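Conserved hypothetical protein (Streptococcus pneumoniae, PDB 4QDY) is of unknown function but carries two YbbR-like domains in tandem. Local coordinates at residues Val36-Gly42 / Leu86-Pro92; Ile114-Asp120 / Leu154-Ile160; Glu134-Ser139 / Pro181-Pro186. All coordinates share one frame; numbering follows the deposited sequence.

Contact 1. Residues Val36-Gly42 / Leu86-Pro92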
loop_
_atom_site.group_PDB
_atom_site.type_symbol
_atom_site.label_atom_id
_atom_site.label_comp_id
_atom_site.label_asym_id
_atom_site.label_seq_id
_atom_site.Cartn_x
_atom_site.Cartn_y
_atom_site.Cartn_z
ATOM N N VAL A 36 9.697 0.015 -0.548
ATOM C CA VAL A 36 10.684 0.472 -1.533
ATOM C C VAL A 36 11.991 -0.323 -1.377
ATOM O O VAL A 36 12.129 -1.136 -0.462
ATOM C CB VAL A 36 10.963 2.004 -1.424
ATOM C CG1 VAL A 36 9.745 2.830 -1.818
ATOM C CG2 VAL A 36 11.476 2.402 -0.039
ATOM N N SER A 37 12.947 -0.068 -2.278
ATOM C CA SER A 37 14.297 -0.622 -2.234
ATOM C C SER A 37 15.274 0.517 -1.986
ATOM O O SER A 37 15.041 1.630 -2.457
ATOM C CB SER A 37 14.634 -1.395 -3.505
ATOM O OG SER A 37 13.861 -2.581 -3.589
ATOM N N VAL A 38 16.324 0.272 -1.195
ATOM C CA VAL A 38 17.299 1.314 -0.871
ATOM C C VAL A 38 18.676 0.846 -1.342
ATOM O O VAL A 38 19.154 -0.210 -0.921
ATOM C CB VAL A 38 17.290 1.686 0.644
ATOM C CG1 VAL A 38 18.360 2.725 0.970
ATOM C CG2 VAL A 38 15.917 2.192 1.076
ATOM N N VAL A 39 19.302 1.641 -2.222
ATOM C CA VAL A 39 20.634 1.341 -2.742
ATOM C C VAL A 39 21.651 1.945 -1.771
ATOM O O VAL A 39 21.738 3.170 -1.652
ATOM C CB VAL A 39 20.840 1.835 -4.205
ATOM C CG1 VAL A 39 22.199 1.396 -4.746
ATOM C CG2 VAL A 39 19.721 1.348 -5.123
ATOM N N LEU A 40 22.385 1.089 -1.049
ATOM C CA LEU A 40 23.406 1.543 -0.104
ATOM C C LEU A 40 24.794 1.445 -0.737
ATOM O O LEU A 40 25.059 0.496 -1.471
ATOM C CB LEU A 40 23.365 0.746 1.215
ATOM C CG LEU A 40 22.112 0.819 2.092
ATOM C CD1 LEU A 40 22.292 -0.021 3.334
ATOM C CD2 LEU A 40 21.813 2.238 2.532
ATOM N N THR A 41 25.669 2.436 -0.469
ATOM C CA THR A 41 27.040 2.475 -0.994
ATOM C C THR A 41 27.986 2.960 0.118
ATOM O O THR A 41 27.698 3.949 0.795
ATOM C CB THR A 41 27.127 3.363 -2.260
ATOM O OG1 THR A 41 26.097 3.002 -3.185
ATOM C CG2 THR A 41 28.488 3.280 -2.953
ATOM N N GLY A 42 29.099 2.252 0.285
ATOM C CA GLY A 42 30.111 2.571 1.285
ATOM C C GLY A 42 31.305 1.643 1.259
ATOM O O GLY A 42 31.193 0.493 0.825
ATOM N N LEU A 86 28.104 6.119 4.662
ATOM C CA LEU A 86 27.190 5.458 3.733
ATOM C C LEU A 86 26.359 6.466 2.933
ATOM O O LEU A 86 26.047 7.557 3.417
ATOM C CB LEU A 86 26.237 4.492 4.461
ATOM C CG LEU A 86 26.827 3.257 5.152
ATOM C CD1 LEU A 86 25.728 2.424 5.767
ATOM C CD2 LEU A 86 27.599 2.372 4.177
ATOM N N THR A 87 25.998 6.062 1.702
ATOM C CA THR A 87 25.161 6.783 0.742
ATOM C C THR A 87 23.910 5.932 0.502
ATOM O O THR A 87 24.038 4.735 0.243
ATOM C CB THR A 87 25.969 7.073 -0.541
ATOM O OG1 THR A 87 27.087 7.891 -0.205
ATOM C CG2 THR A 87 25.144 7.761 -1.627
ATOM N N ALA A 88 22.709 6.535 0.608
ATOM C CA ALA A 88 21.447 5.817 0.412
ATOM C C ALA A 88 20.546 6.530 -0.581
ATOM O O ALA A 88 20.325 7.740 -0.467
ATOM C CB ALA A 88 20.718 5.659 1.734
ATOM N N VAL A 89 20.028 5.776 -1.566
ATOM C CA VAL A 89 19.106 6.296 -2.576
ATOM C C VAL A 89 17.922 5.332 -2.647
ATOM O O VAL A 89 18.106 4.152 -2.961
ATOM C CB VAL A 89 19.750 6.543 -3.975
ATOM C CG1 VAL A 89 18.736 7.159 -4.937
ATOM C CG2 VAL A 89 20.984 7.439 -3.884
ATOM N N ALA A 90 16.716 5.835 -2.325
ATOM C CA ALA A 90 15.476 5.062 -2.353
ATOM C C ALA A 90 15.023 4.819 -3.790
ATOM O O ALA A 90 15.208 5.684 -4.649
ATOM C CB ALA A 90 14.391 5.784 -1.574
ATOM N N THR A 91 14.431 3.639 -4.043
ATOM C CA THR A 91 13.925 3.207 -5.345
ATOM C C THR A 91 12.421 2.869 -5.189
ATOM O O THR A 91 12.098 1.795 -4.666
ATOM C CB THR A 91 14.768 2.023 -5.869
ATOM O OG1 THR A 91 16.145 2.403 -5.908
ATOM C CG2 THR A 91 14.328 1.541 -7.250
ATOM N N PRO A 92 11.479 3.759 -5.592
ATOM C CA PRO A 92 11.667 5.080 -6.226
ATOM C C PRO A 92 11.993 6.187 -5.209
ATOM O O PRO A 92 11.786 6.003 -4.009
ATOM C CB PRO A 92 10.308 5.330 -6.885
ATOM C CG PRO A 92 9.328 4.652 -5.976
ATOM C CD PRO A 92 10.045 3.433 -5.449
#
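L86 meets the other strand through one branch: its CD2 lies 3.8 Å from the CA of G42, while helix 45-52 packs on the same leucine through S47 and L48. T87 pairs with T41 through two backbone hydrogen bonds, T41 N to T87 O and T87 N to T41 O. A88, a non-hydrogen-bonded partner of L40, turns its methyl to the inner face, where it is met by L40 CD2 at 3.7 Å and by V38 CG1 at 3.8 Å. V38 CG1 stands anti to its own nitrogen (chi1 177°), the setting that brings this branch alongside A88 CB. V89 restores the two-bond pairing, with V39 N 2.9 Å from V89 O. A90 faces V38 across the next non-hydrogen-bonded pair, and T91 closes the ladder on S37; its OG1 also lies 3.8 Å from V39 CG2. Beyond it a cis peptide leads into P92, whose CD reaches V36 CG1 at 3.7 Å, and F187 of the second subunit packs on this proline. Six backbone bonds and a 155° axis angle identify a twisted antiparallel pair, one face aliphatic (V38, L40, A88, A90) and the other mixed threonine, serine and valine, within the first YbbR domain.

Contact 2. Residues Ile114-Asp120 / Leu154-Ile160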
loop_
_atom_site.group_PDB
_atom_site.type_symbol
_atom_site.label_atom_id
_atom_site.label_comp_id
_atom_site.label_asym_id
_atom_site.label_seq_id
_atom_site.Cartn_x
_atom_site.Cartn_y
_atom_site.Cartn_z
ATOM N N ILE A 114 -16.530 -18.140 -4.307
ATOM C CA ILE A 114 -15.758 -19.386 -4.402
ATOM C C ILE A 114 -15.556 -19.704 -5.892
ATOM O O ILE A 114 -16.527 -19.758 -6.648
ATOM C CB ILE A 114 -16.418 -20.581 -3.630
ATOM C CG1 ILE A 114 -16.603 -20.264 -2.118
ATOM C CG2 ILE A 114 -15.603 -21.878 -3.823
ATOM C CD1 ILE A 114 -17.410 -21.299 -1.281
ATOM N N ASP A 115 -14.292 -19.900 -6.305
ATOM C CA ASP A 115 -13.915 -20.238 -7.678
ATOM C C ASP A 115 -14.180 -21.735 -7.937
ATOM O O ASP A 115 -13.745 -22.555 -7.126
ATOM C CB ASP A 115 -12.429 -19.878 -7.917
ATOM C CG ASP A 115 -11.858 -20.139 -9.305
ATOM O OD1 ASP A 115 -12.629 -20.093 -10.287
ATOM O OD2 ASP A 115 -10.621 -20.269 -9.421
ATOM N N PRO A 116 -14.858 -22.124 -9.054
ATOM C CA PRO A 116 -15.135 -23.557 -9.307
ATOM C C PRO A 116 -13.895 -24.475 -9.265
ATOM O O PRO A 116 -14.071 -25.678 -9.070
ATOM C CB PRO A 116 -15.713 -23.564 -10.730
ATOM C CG PRO A 116 -15.477 -22.187 -11.278
ATOM C CD PRO A 116 -15.481 -21.287 -10.098
ATOM N N SER A 117 -12.665 -23.928 -9.420
ATOM C CA SER A 117 -11.424 -24.714 -9.358
ATOM C C SER A 117 -11.170 -25.230 -7.935
ATOM O O SER A 117 -10.585 -26.302 -7.765
ATOM C CB SER A 117 -10.230 -23.888 -9.830
ATOM O OG SER A 117 -9.959 -22.797 -8.967
ATOM N N GLN A 118 -11.616 -24.459 -6.926
ATOM C CA GLN A 118 -11.481 -24.771 -5.502
ATOM C C GLN A 118 -12.476 -25.865 -5.077
ATOM O O GLN A 118 -12.206 -26.581 -4.110
ATOM C CB GLN A 118 -11.692 -23.503 -4.657
ATOM C CG GLN A 118 -10.639 -22.422 -4.902
ATOM C CD GLN A 118 -10.940 -21.128 -4.190
ATOM O OE1 GLN A 118 -11.991 -20.506 -4.380
ATOM N NE2 GLN A 118 -9.975 -20.641 -3.431
ATOM N N ILE A 119 -13.610 -25.997 -5.797
ATOM C CA ILE A 119 -14.651 -27.000 -5.532
ATOM C C ILE A 119 -14.213 -28.340 -6.142
ATOM O O ILE A 119 -13.830 -28.380 -7.314
ATOM C CB ILE A 119 -16.042 -26.548 -6.080
ATOM C CG1 ILE A 119 -16.372 -25.084 -5.694
ATOM C CG2 ILE A 119 -17.156 -27.523 -5.646
ATOM C CD1 ILE A 119 -17.560 -24.440 -6.441
ATOM N N ASP A 120 -14.275 -29.431 -5.351
ATOM C CA ASP A 120 -13.910 -30.775 -5.809
ATOM C C ASP A 120 -14.969 -31.296 -6.789
ATOM O O ASP A 120 -16.142 -30.929 -6.678
ATOM C CB ASP A 120 -13.745 -31.736 -4.613
ATOM C CG ASP A 120 -13.205 -33.122 -4.942
ATOM O OD1 ASP A 120 -12.508 -33.263 -5.975
ATOM O OD2 ASP A 120 -13.410 -34.047 -4.127
ATOM N N LEU A 154 -13.017 -16.827 -0.736
ATOM C CA LEU A 154 -12.292 -17.975 -0.190
ATOM C C LEU A 154 -10.809 -17.886 -0.589
ATOM O O LEU A 154 -10.536 -17.675 -1.777
ATOM C CB LEU A 154 -12.936 -19.288 -0.704
ATOM C CG LEU A 154 -12.253 -20.630 -0.368
ATOM C CD1 LEU A 154 -12.348 -20.963 1.108
ATOM C CD2 LEU A 154 -12.880 -21.758 -1.148
ATOM N N PRO A 155 -9.839 -18.032 0.357
ATOM C CA PRO A 155 -8.417 -17.950 -0.027
ATOM C C PRO A 155 -8.057 -18.980 -1.101
ATOM O O PRO A 155 -8.550 -20.110 -1.065
ATOM C CB PRO A 155 -7.680 -18.233 1.286
ATOM C CG PRO A 155 -8.645 -17.859 2.349
ATOM C CD PRO A 155 -9.978 -18.265 1.809
ATOM N N THR A 156 -7.223 -18.561 -2.074
ATOM C CA THR A 156 -6.776 -19.333 -3.243
ATOM C C THR A 156 -6.198 -20.708 -2.824
ATOM O O THR A 156 -6.445 -21.701 -3.512
ATOM C CB THR A 156 -5.729 -18.517 -4.022
ATOM O OG1 THR A 156 -6.230 -17.197 -4.245
ATOM C CG2 THR A 156 -5.351 -19.149 -5.356
ATOM N N SER A 157 -5.467 -20.758 -1.693
ATOM C CA SER A 157 -4.836 -21.958 -1.139
ATOM C C SER A 157 -5.856 -22.984 -0.603
ATOM O O SER A 157 -5.521 -24.168 -0.500
ATOM C CB SER A 157 -3.892 -21.570 -0.005
ATOM O OG SER A 157 -4.574 -20.890 1.039
ATOM N N GLU A 158 -7.074 -22.535 -0.236
ATOM C CA GLU A 158 -8.116 -23.397 0.333
ATOM C C GLU A 158 -8.906 -24.141 -0.752
ATOM O O GLU A 158 -9.098 -23.617 -1.851
ATOM C CB GLU A 158 -9.091 -22.576 1.194
ATOM C CG GLU A 158 -8.477 -21.867 2.396
ATOM C CD GLU A 158 -7.922 -22.715 3.527
ATOM O OE1 GLU A 158 -8.280 -23.912 3.627
ATOM O OE2 GLU A 158 -7.174 -22.154 4.359
ATOM N N ARG A 159 -9.377 -25.360 -0.418
ATOM C CA ARG A 159 -10.163 -26.239 -1.294
ATOM C C ARG A 159 -11.424 -26.748 -0.589
ATOM O O ARG A 159 -11.382 -27.036 0.610
ATOM C CB ARG A 159 -9.318 -27.445 -1.761
ATOM C CG ARG A 159 -8.117 -27.131 -2.662
ATOM C CD ARG A 159 -8.507 -26.680 -4.061
ATOM N NE ARG A 159 -7.338 -26.451 -4.911
ATOM C CZ ARG A 159 -6.714 -25.283 -5.037
ATOM N NH1 ARG A 159 -7.137 -24.220 -4.365
ATOM N NH2 ARG A 159 -5.661 -25.170 -5.835
ATOM N N ILE A 160 -12.534 -26.884 -1.340
ATOM C CA ILE A 160 -13.802 -27.400 -0.814
ATOM C C ILE A 160 -13.881 -28.892 -1.190
ATOM O O ILE A 160 -14.162 -29.235 -2.342
ATOM C CB ILE A 160 -15.043 -26.579 -1.305
ATOM C CG1 ILE A 160 -14.920 -25.049 -1.020
ATOM C CG2 ILE A 160 -16.370 -27.158 -0.776
ATOM C CD1 ILE A 160 -14.843 -24.576 0.478
#
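Q118 and I160 join the two loops by a backbone hydrogen bond, I160 N to Q118 O at 2.8 Å, with the donor above the carbonyl plane. The next link runs the other way: D120 N approaches I160 O at 3.0 Å with a C=O...N angle of 163°. These two bonds flank I119: paired with I160, it gives a single two-bond bridge and no continuous ladder.

Side-chain polarity centres on the Q118 amide, which extends beyond CG toward L154-E158. Its NE2 makes a long, weak hydrogen bond to L154 O at 3.4 Å; P155 O is nearer, but the angle there is poor. The other end of the amide is held within its own segment, since D115 N donates to Q118 OE1 in the carbonyl plane, a bond that limits rotation of the group.

R159 passes Q118 at about a right angle, with the amide and guanidinium planes 62° apart. Its NH1 bonds to T156 O at 2.7 Å, in the guanidinium plane, and to E158 O, closing the arginine back over its own turn. T156 OG1 has a different partner, T72 N of the second subunit.

Apolar contact is shared by L154 and I160 on I114. L154 CD2 touches I114 CG2 at 3.8 Å, the two side chains crossing obliquely, and lies 3.6 Å from Q118 OE1, so it packs on the amide too. I160 CG1 stands farther off, 4.3 Å from I114 CG2. M191 of strand 183-196 touches both I114 and L154.

P155-E158 forms a type I beta turn closed by E158 N to P155 O. Two irregular loops, one with this turn and one with helical backbone angles at P116-Q118 but no regular helix, are joined by a single backbone bridge at one end of the second YbbR domain.

Contact 3. Residues Glu134-Ser139 / Pro181-Pro186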
loop_
_atom_site.group_PDB
_atom_site.type_symbol
_atom_site.label_atom_id
_atom_site.label_comp_id
_atom_site.label_asym_id
_atom_site.label_seq_id
_atom_site.Cartn_x
_atom_site.Cartn_y
_atom_site.Cartn_z
ATOM N N GLU A 134 -23.280 -7.341 8.719
ATOM C CA GLU A 134 -23.029 -5.905 8.577
ATOM C C GLU A 134 -21.533 -5.622 8.724
ATOM O O GLU A 134 -20.900 -6.154 9.639
ATOM C CB GLU A 134 -23.843 -5.117 9.620
ATOM C CG GLU A 134 -23.776 -3.605 9.467
ATOM C CD GLU A 134 -24.359 -2.822 10.628
ATOM O OE1 GLU A 134 -23.972 -3.095 11.787
ATOM O OE2 GLU A 134 -25.122 -1.864 10.368
ATOM N N VAL A 135 -20.966 -4.799 7.822
ATOM C CA VAL A 135 -19.545 -4.431 7.867
ATOM C C VAL A 135 -19.400 -2.914 7.670
ATOM O O VAL A 135 -20.243 -2.281 7.032
ATOM C CB VAL A 135 -18.641 -5.202 6.853
ATOM C CG1 VAL A 135 -18.558 -6.686 7.187
ATOM C CG2 VAL A 135 -19.067 -4.982 5.401
ATOM N N SER A 136 -18.327 -2.344 8.238
ATOM C CA SER A 136 -17.982 -0.930 8.117
ATOM C C SER A 136 -16.821 -0.768 7.152
ATOM O O SER A 136 -15.847 -1.520 7.229
ATOM C CB SER A 136 -17.646 -0.330 9.477
ATOM O OG SER A 136 -17.238 1.024 9.373
ATOM N N ILE A 137 -16.928 0.198 6.236
ATOM C CA ILE A 137 -15.893 0.444 5.242
ATOM C C ILE A 137 -15.363 1.864 5.425
ATOM O O ILE A 137 -16.144 2.810 5.488
ATOM C CB ILE A 137 -16.387 0.204 3.775
ATOM C CG1 ILE A 137 -17.013 -1.197 3.555
ATOM C CG2 ILE A 137 -15.271 0.438 2.772
ATOM C CD1 ILE A 137 -18.491 -1.372 3.937
ATOM N N THR A 138 -14.034 2.001 5.497
ATOM C CA THR A 138 -13.344 3.280 5.624
ATOM C C THR A 138 -12.517 3.497 4.351
ATOM O O THR A 138 -11.779 2.599 3.936
ATOM C CB THR A 138 -12.493 3.311 6.906
ATOM O OG1 THR A 138 -13.305 2.949 8.026
ATOM C CG2 THR A 138 -11.856 4.669 7.150
ATOM N N SER A 139 -12.668 4.676 3.725
ATOM C CA SER A 139 -11.968 5.083 2.500
ATOM C C SER A 139 -12.215 6.569 2.231
ATOM O O SER A 139 -12.699 7.277 3.120
ATOM C CB SER A 139 -12.427 4.230 1.313
ATOM O OG SER A 139 -11.663 4.481 0.147
ATOM N N PRO A 181 -9.504 0.537 -3.123
ATOM C CA PRO A 181 -8.684 0.820 -1.929
ATOM C C PRO A 181 -9.558 1.311 -0.768
ATOM O O PRO A 181 -9.961 2.478 -0.709
ATOM C CB PRO A 181 -7.695 1.887 -2.407
ATOM C CG PRO A 181 -8.346 2.531 -3.564
ATOM C CD PRO A 181 -9.282 1.543 -4.185
ATOM N N ALA A 182 -9.884 0.379 0.139
ATOM C CA ALA A 182 -10.738 0.617 1.296
ATOM C C ALA A 182 -10.390 -0.322 2.451
ATOM O O ALA A 182 -9.948 -1.450 2.219
ATOM C CB ALA A 182 -12.191 0.430 0.897
ATOM N N VAL A 183 -10.602 0.146 3.695
ATOM C CA VAL A 183 -10.347 -0.605 4.929
ATOM C C VAL A 183 -11.698 -1.095 5.464
ATOM O O VAL A 183 -12.568 -0.280 5.772
ATOM C CB VAL A 183 -9.564 0.245 5.969
ATOM C CG1 VAL A 183 -9.298 -0.547 7.245
ATOM C CG2 VAL A 183 -8.256 0.765 5.385
ATOM N N ILE A 184 -11.876 -2.418 5.559
ATOM C CA ILE A 184 -13.136 -3.014 6.007
ATOM C C ILE A 184 -12.986 -3.506 7.449
ATOM O O ILE A 184 -11.951 -4.071 7.807
ATOM C CB ILE A 184 -13.564 -4.160 5.048
ATOM C CG1 ILE A 184 -13.544 -3.664 3.580
ATOM C CG2 ILE A 184 -14.945 -4.741 5.435
ATOM C CD1 ILE A 184 -13.772 -4.669 2.550
ATOM N N THR A 185 -14.024 -3.272 8.273
ATOM C CA THR A 185 -14.071 -3.691 9.672
ATOM C C THR A 185 -15.404 -4.450 9.900
ATOM O O THR A 185 -16.473 -3.854 9.741
ATOM C CB THR A 185 -13.886 -2.492 10.613
ATOM O OG1 THR A 185 -12.702 -1.789 10.237
ATOM C CG2 THR A 185 -13.793 -2.905 12.075
ATOM N N PRO A 186 -15.373 -5.763 10.237
ATOM C CA PRO A 186 -14.188 -6.626 10.434
ATOM C C PRO A 186 -13.435 -6.852 9.121
ATOM O O PRO A 186 -14.030 -6.740 8.046
ATOM C CB PRO A 186 -14.795 -7.930 10.973
ATOM C CG PRO A 186 -16.189 -7.953 10.424
ATOM C CD PRO A 186 -16.626 -6.516 10.450
#
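I137 and A182 form the closest apolar contact of this pairing, with I137 CG2 3.6 Å from A182 CB. The isoleucine's CG2 is anti to its backbone nitrogen, which directs that methyl toward the alanine, while CG1 takes the other direction and comes only to 4.3 Å from I184 CG1. V135 continues the buried side: its CB lies 4.0 Å from I184 CG2, and its CG1 crosses to P186 CD at 3.8 Å. L170 of strand 164-173 touches both V135 and I184, and I147 packs on I137, so this face looks into the domain interior.

The opposite face carries S136, T138, V183 and T185 and has no apolar contacts as near as these. Across its pairs it is the CB atoms that face each other, 4.5 Å apart for S136 and T185. T185 is exposed and the other three are partly exposed. Strand 87-113 flanks this side through D106 on S136 and K102 on T138, and F28 of strand 27-30 covers V183.

Four backbone hydrogen bonds link the two strands, two for S136 with T185 and two for T138 with V183, and the axes of the short strands make an angle of 157°. At the corner at S139, its OG donates to P181 O at 2.8 Å in the carbonyl plane; the same hydroxyl is also bonded to T143 OG1. The chemistry thus divides the work: paired amides fix the register, aliphatic groups, from valine and isoleucine to alanine and proline, supply the buried packing, and the serine hydroxyl adds a polar link beside the T138-V183 pair.

Overall arrangement
Contact 1 comes first along the chain and closes before either of the others opens, whereas the segments of contacts 2 and 3 alternate along the chain. The centres of contacts 1 and 2 are about 41 Å apart, those of 1 and 3 about 35 Å, and those of 2 and 3 about 24 Å, and no two contacts touch. Contact 1 lies in the first YbbR range and the other two in the second, on opposite sides of the chain's centre from it. Strand 87-113 supplies part of contact 1 and neighbours strand 135-138 of contact 3, so one long strand, interrupted by a bulge or short loop, runs from one YbbR range into the other.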